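Local coordinates for peroxisomal fatty acid beta-oxidation multifunctional protein MFP2 (Arabidopsis thaliana, PDB 2WTB) that carries out the hydration and NAD-dependent dehydrogenation steps of peroxisomal fatty acid beta-oxidation during seed germination, at residues M510-C515 and P617-L622; R524-F529 and K625-M630. All blocks are in the same frame, centred on the assembly; numbering follows the deposited sequence.

Contact 1 of 2, residues M510-C515 and P617-L622; sequences MFLVEC and PKLANL
C515 and L619 meet through similar first torsions: in each the group beyond CB stands anti to the carbonyl carbon and beside the backbone N (chi1 -73° for C515, -84° for L619), which sets the thiol against the branched end of L619 where helix end and loop meet. The branch that does the touching is CD2 of L619. It lies 3.6 Å from C515 SG, and the methyl CD2 of L512 packs against the same L619 CD2 at 3.7 Å, the two leucine side chains crossing at about a right angle. F511 comes in obliquely, its CE1 3.8 Å from L619 CD2, while C515 SG rests above one face of the F511 ring, shifted toward the rim. L619 CD2 is thus met by F511 and L512 of the last helical turn and by C515 just beyond it. P617 adds a second, more exposed patch, where its ring carbon CD comes to 3.5 Å from C515 CB. No hydrogen bond crosses between the segments, so the loop 617-622 is held to the helix here by apolar contact. The contact covers the C-terminal end of helix 498-514, in the dehydrogenase C-terminal region, with the chain that leads into helix 624-644. Y694 of helix 680-694 touches both F511 and L619, whereas M510 and V513 pack on helices 535-542 and 567-572.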
loop_
_atom_site.group_PDB
_atom_site.type_symbol
_atom_site.label_atom_id
_atom_site.label_comp_id
_atom_site.label_asym_id
_atom_site.label_seq_id
_atom_site.Cartn_x
_atom_site.Cartn_y
_atom_site.Cartn_z
ATOM N N MET A 510 -18.378 -16.918 14.426
ATOM C CA MET A 510 -18.574 -18.117 15.231
ATOM C C MET A 510 -19.950 -18.173 15.888
ATOM O O MET A 510 -20.511 -19.253 16.062
ATOM C CB MET A 510 -17.469 -18.259 16.278
ATOM C CG MET A 510 -16.120 -18.621 15.683
ATOM S SD MET A 510 -14.959 -19.269 16.897
ATOM C CE MET A 510 -13.544 -19.605 15.854
ATOM N N PHE A 511 -20.491 -17.014 16.252
ATOM C CA PHE A 511 -21.841 -16.962 16.804
ATOM C C PHE A 511 -22.852 -17.419 15.760
ATOM O O PHE A 511 -23.817 -18.114 16.078
ATOM C CB PHE A 511 -22.194 -15.555 17.289
ATOM C CG PHE A 511 -23.661 -15.361 17.562
ATOM C CD1 PHE A 511 -24.474 -14.722 16.641
ATOM C CD2 PHE A 511 -24.230 -15.832 18.735
ATOM C CE1 PHE A 511 -25.827 -14.548 16.886
ATOM C CE2 PHE A 511 -25.583 -15.661 18.987
ATOM C CZ PHE A 511 -26.382 -15.018 18.061
ATOM N N LEU A 512 -22.623 -17.019 14.513
ATOM C CA LEU A 512 -23.480 -17.427 13.409
ATOM C C LEU A 512 -23.408 -18.936 13.212
ATOM O O LEU A 512 -24.419 -19.587 12.943
ATOM C CB LEU A 512 -23.069 -16.711 12.121
ATOM C CG LEU A 512 -23.315 -15.203 12.069
ATOM C CD1 LEU A 512 -22.695 -14.601 10.818
ATOM C CD2 LEU A 512 -24.803 -14.894 12.139
ATOM N N VAL A 513 -22.207 -19.487 13.350
ATOM C CA VAL A 513 -21.999 -20.922 13.200
ATOM C C VAL A 513 -22.743 -21.704 14.274
ATOM O O VAL A 513 -23.429 -22.682 13.976
ATOM C CB VAL A 513 -20.501 -21.289 13.228
ATOM C CG1 VAL A 513 -20.302 -22.705 13.737
ATOM C CG2 VAL A 513 -19.897 -21.126 11.845
ATOM N N GLU A 514 -22.611 -21.270 15.523
ATOM C CA GLU A 514 -23.319 -21.918 16.618
ATOM C C GLU A 514 -24.826 -21.813 16.409
ATOM O O GLU A 514 -25.601 -22.551 17.017
ATOM C CB GLU A 514 -22.920 -21.313 17.967
ATOM C CG GLU A 514 -21.507 -21.664 18.407
ATOM C CD GLU A 514 -21.332 -21.601 19.912
ATOM O OE1 GLU A 514 -22.353 -21.656 20.633
ATOM O OE2 GLU A 514 -20.177 -21.503 20.375
ATOM N N CYS A 515 -25.232 -20.897 15.536
ATOM C CA CYS A 515 -26.642 -20.707 15.229
ATOM C C CYS A 515 -27.078 -21.521 14.013
ATOM O O CYS A 515 -28.245 -21.485 13.620
ATOM C CB CYS A 515 -26.950 -19.225 15.020
ATOM S SG CYS A 515 -26.946 -18.264 16.546
ATOM N N PRO A 617 -31.373 -20.458 15.287
ATOM C CA PRO A 617 -32.348 -19.674 14.521
ATOM C C PRO A 617 -32.228 -19.913 13.019
ATOM O O PRO A 617 -31.687 -20.933 12.592
ATOM C CB PRO A 617 -31.963 -18.219 14.841
ATOM C CG PRO A 617 -30.993 -18.294 15.988
ATOM C CD PRO A 617 -30.306 -19.608 15.837
ATOM N N LYS A 618 -32.735 -18.969 12.230
ATOM C CA LYS A 618 -32.628 -19.040 10.778
ATOM C C LYS A 618 -31.421 -18.244 10.293
ATOM O O LYS A 618 -31.444 -17.652 9.213
ATOM C CB LYS A 618 -33.904 -18.517 10.117
ATOM N N LEU A 619 -30.371 -18.223 11.107
ATOM C CA LEU A 619 -29.113 -17.599 10.717
ATOM C C LEU A 619 -28.379 -18.528 9.762
ATOM O O LEU A 619 -27.358 -18.164 9.175
ATOM C CB LEU A 619 -28.253 -17.291 11.945
ATOM C CG LEU A 619 -28.563 -15.980 12.671
ATOM C CD1 LEU A 619 -30.057 -15.814 12.894
ATOM C CD2 LEU A 619 -27.810 -15.894 13.991
ATOM N N ALA A 620 -28.914 -19.737 9.621
ATOM C CA ALA A 620 -28.437 -20.685 8.626
ATOM C C ALA A 620 -29.286 -20.535 7.372
ATOM O O ALA A 620 -30.513 -20.606 7.431
ATOM C CB ALA A 620 -28.522 -22.102 9.162
ATOM N N ASN A 621 -28.630 -20.321 6.238
ATOM C CA ASN A 621 -29.338 -20.056 4.993
ATOM C C ASN A 621 -29.348 -18.561 4.700
ATOM O O ASN A 621 -30.099 -18.088 3.845
ATOM N N LEU A 622 -28.510 -17.822 5.420
ATOM C CA LEU A 622 -28.385 -16.385 5.216
ATOM C C LEU A 622 -27.751 -16.092 3.862
ATOM O O LEU A 622 -27.016 -16.918 3.318
ATOM C CB LEU A 622 -27.558 -15.755 6.338
#

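Contact 2 of 2, residues R524-F529 and K625-M630; sequences RAISKF and KDIIEM
I628 packs against A525, I526 and F529 where two helices of the all-helical C-terminal part of the 3-hydroxyacyl-CoA dehydrogenase cross, helix 519-529 and helix 624-644. Their segment axes approach to 9.1 Å at a crossing angle of -79°, nearly perpendicular; the backbones come nearest at I526 and I628, whose CA atoms are 6.2 Å apart, and I628 is the residue most covered by the other helix.

Aliphatic packing makes up most of the contact. I526 and I628 run antiparallel alongside one another, with I526 CG1 4.2 Å from I628 CG1, and the end of I526 also reaches I627, where I526 CD1 is 4.0 Å from I627 CG2. The small A525 leaves room for I627, whose CD1 sits 4.1 Å from A525 CB. The CD1 methyl of I628 lies 3.5 Å from F529 CB, and it also approaches the carbonyl oxygen of A525. Were I628 exchanged for an alanine, F529 CB and one face of the F529 ring would probably lose their aliphatic cover, and a gap would be likely to open between the helices.

Polar links are made to residues beyond the two segments: K528 forms a salt bridge with E624, one residue ahead of 625-630, and R668 donates to the carbonyl oxygen of F529.

The aromatic contribution comes from F529, which W674 meets edge-to-face. With its CG anti to the backbone N (chi1 173°), the ring turns one face to the branch methyl of I628 in a CH-pi contact: I628 CG2 stands 4.0 Å from the centroid of the F529 ring, only 10° off the ring normal.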
loop_
_atom_site.group_PDB
_atom_site.type_symbol
_atom_site.label_atom_id
_atom_site.label_comp_id
_atom_site.label_asym_id
_atom_site.label_seq_id
_atom_site.Cartn_x
_atom_site.Cartn_y
_atom_site.Cartn_z
ATOM N N ARG A 524 -16.418 -18.399 2.107
ATOM C CA ARG A 524 -16.531 -18.166 0.672
ATOM C C ARG A 524 -17.167 -16.812 0.373
ATOM O O ARG A 524 -16.744 -16.102 -0.540
ATOM C CB ARG A 524 -17.334 -19.287 0.006
ATOM N N ALA A 525 -18.185 -16.456 1.148
ATOM C CA ALA A 525 -18.878 -15.191 0.951
ATOM C C ALA A 525 -17.943 -14.018 1.206
ATOM O O ALA A 525 -18.009 -12.994 0.525
ATOM C CB ALA A 525 -20.091 -15.106 1.863
ATOM N N ILE A 526 -17.065 -14.186 2.189
ATOM C CA ILE A 526 -16.194 -13.109 2.644
ATOM C C ILE A 526 -14.865 -13.066 1.888
ATOM O O ILE A 526 -14.273 -11.999 1.720
ATOM C CB ILE A 526 -15.953 -13.202 4.164
ATOM C CG1 ILE A 526 -17.273 -12.994 4.911
ATOM C CG2 ILE A 526 -14.919 -12.185 4.609
ATOM C CD1 ILE A 526 -17.173 -13.169 6.409
ATOM N N SER A 527 -14.402 -14.224 1.427
ATOM C CA SER A 527 -13.188 -14.283 0.620
ATOM C C SER A 527 -13.447 -13.683 -0.754
ATOM O O SER A 527 -12.525 -13.219 -1.427
ATOM C CB SER A 527 -12.694 -15.724 0.481
ATOM O OG SER A 527 -12.200 -16.217 1.713
ATOM N N LYS A 528 -14.711 -13.695 -1.162
ATOM C CA LYS A 528 -15.112 -13.120 -2.437
ATOM C C LYS A 528 -15.401 -11.641 -2.255
ATOM O O LYS A 528 -15.281 -10.852 -3.190
ATOM C CB LYS A 528 -16.346 -13.840 -2.989
ATOM C CG LYS A 528 -16.792 -13.347 -4.357
ATOM C CD LYS A 528 -17.814 -14.287 -4.979
ATOM C CE LYS A 528 -19.056 -14.408 -4.113
ATOM N NZ LYS A 528 -20.056 -15.339 -4.706
ATOM N N PHE A 529 -15.782 -11.273 -1.036
ATOM C CA PHE A 529 -16.045 -9.879 -0.698
ATOM C C PHE A 529 -14.816 -9.015 -0.953
ATOM O O PHE A 529 -14.936 -7.831 -1.259
ATOM C CB PHE A 529 -16.483 -9.759 0.764
ATOM C CG PHE A 529 -16.607 -8.343 1.248
ATOM C CD1 PHE A 529 -17.534 -7.482 0.686
ATOM C CD2 PHE A 529 -15.804 -7.876 2.277
ATOM C CE1 PHE A 529 -17.650 -6.177 1.136
ATOM C CE2 PHE A 529 -15.917 -6.574 2.731
ATOM C CZ PHE A 529 -16.840 -5.725 2.160
ATOM N N LYS A 625 -24.715 -11.389 1.245
ATOM C CA LYS A 625 -24.777 -10.002 1.688
ATOM C C LYS A 625 -24.968 -9.938 3.201
ATOM O O LYS A 625 -24.328 -9.140 3.887
ATOM C CB LYS A 625 -25.913 -9.259 0.982
ATOM C CG LYS A 625 -26.128 -7.844 1.495
ATOM C CD LYS A 625 -27.300 -7.163 0.807
ATOM C CE LYS A 625 -27.452 -5.727 1.289
ATOM N NZ LYS A 625 -28.613 -5.038 0.661
ATOM N N ASP A 626 -25.848 -10.795 3.712
ATOM C CA ASP A 626 -26.158 -10.836 5.137
ATOM C C ASP A 626 -24.983 -11.346 5.966
ATOM O O ASP A 626 -24.690 -10.803 7.032
ATOM C CB ASP A 626 -27.401 -11.692 5.391
ATOM C CG ASP A 626 -28.660 -11.069 4.824
ATOM O OD1 ASP A 626 -28.630 -9.857 4.517
ATOM O OD2 ASP A 626 -29.677 -11.788 4.686
ATOM N N ILE A 627 -24.318 -12.393 5.485
ATOM C CA ILE A 627 -23.128 -12.903 6.157
ATOM C C ILE A 627 -22.126 -11.772 6.332
ATOM O O ILE A 627 -21.674 -11.487 7.442
ATOM C CB ILE A 627 -22.455 -14.032 5.359
ATOM C CG1 ILE A 627 -23.251 -15.331 5.481
ATOM C CG2 ILE A 627 -21.032 -14.248 5.848
ATOM C CD1 ILE A 627 -22.642 -16.486 4.713
ATOM N N ILE A 628 -21.789 -11.125 5.223
ATOM C CA ILE A 628 -20.878 -9.994 5.241
ATOM C C ILE A 628 -21.379 -8.903 6.182
ATOM O O ILE A 628 -20.630 -8.409 7.025
ATOM C CB ILE A 628 -20.684 -9.415 3.826
ATOM C CG1 ILE A 628 -19.939 -10.418 2.942
ATOM C CG2 ILE A 628 -19.925 -8.104 3.885
ATOM C CD1 ILE A 628 -19.915 -10.042 1.478
ATOM N N GLU A 629 -22.652 -8.544 6.052
ATOM C CA GLU A 629 -23.210 -7.443 6.831
ATOM C C GLU A 629 -23.221 -7.704 8.335
ATOM O O GLU A 629 -23.045 -6.782 9.128
ATOM C CB GLU A 629 -24.611 -7.074 6.336
ATOM C CG GLU A 629 -24.612 -6.294 5.032
ATOM C CD GLU A 629 -25.902 -5.530 4.801
ATOM O OE1 GLU A 629 -26.878 -5.767 5.544
ATOM O OE2 GLU A 629 -25.937 -4.691 3.874
ATOM N N MET A 630 -23.426 -8.958 8.725
ATOM C CA MET A 630 -23.462 -9.315 10.140
ATOM C C MET A 630 -22.059 -9.532 10.703
ATOM O O MET A 630 -21.864 -9.581 11.918
ATOM C CB MET A 630 -24.317 -10.567 10.368
ATOM C CG MET A 630 -25.779 -10.405 9.982
ATOM S SD MET A 630 -26.822 -11.745 10.597
ATOM C CE MET A 630 -26.810 -11.399 12.353
#

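Overall arrangement
Both contacts join the start of the dehydrogenase C-terminal region, through the consecutive helices 498-514 and 519-529, to the chain around the N-terminal end of helix 624-644. Contact 1 is partly buried, pairing a helix end with an irregular loop whose residues include exposed ones; contact 2 is a buried helix crossing. Neither has a hydrogen bond between its segments, but contact 1 is built round one leucine, L619, with a cysteine and a proline beside it, whereas contact 2 rests on isoleucines and a phenylalanine face. Their centres lie about 13 Å apart, and they touch directly where L512 CD2 packs 4.0 Å from M630 CE.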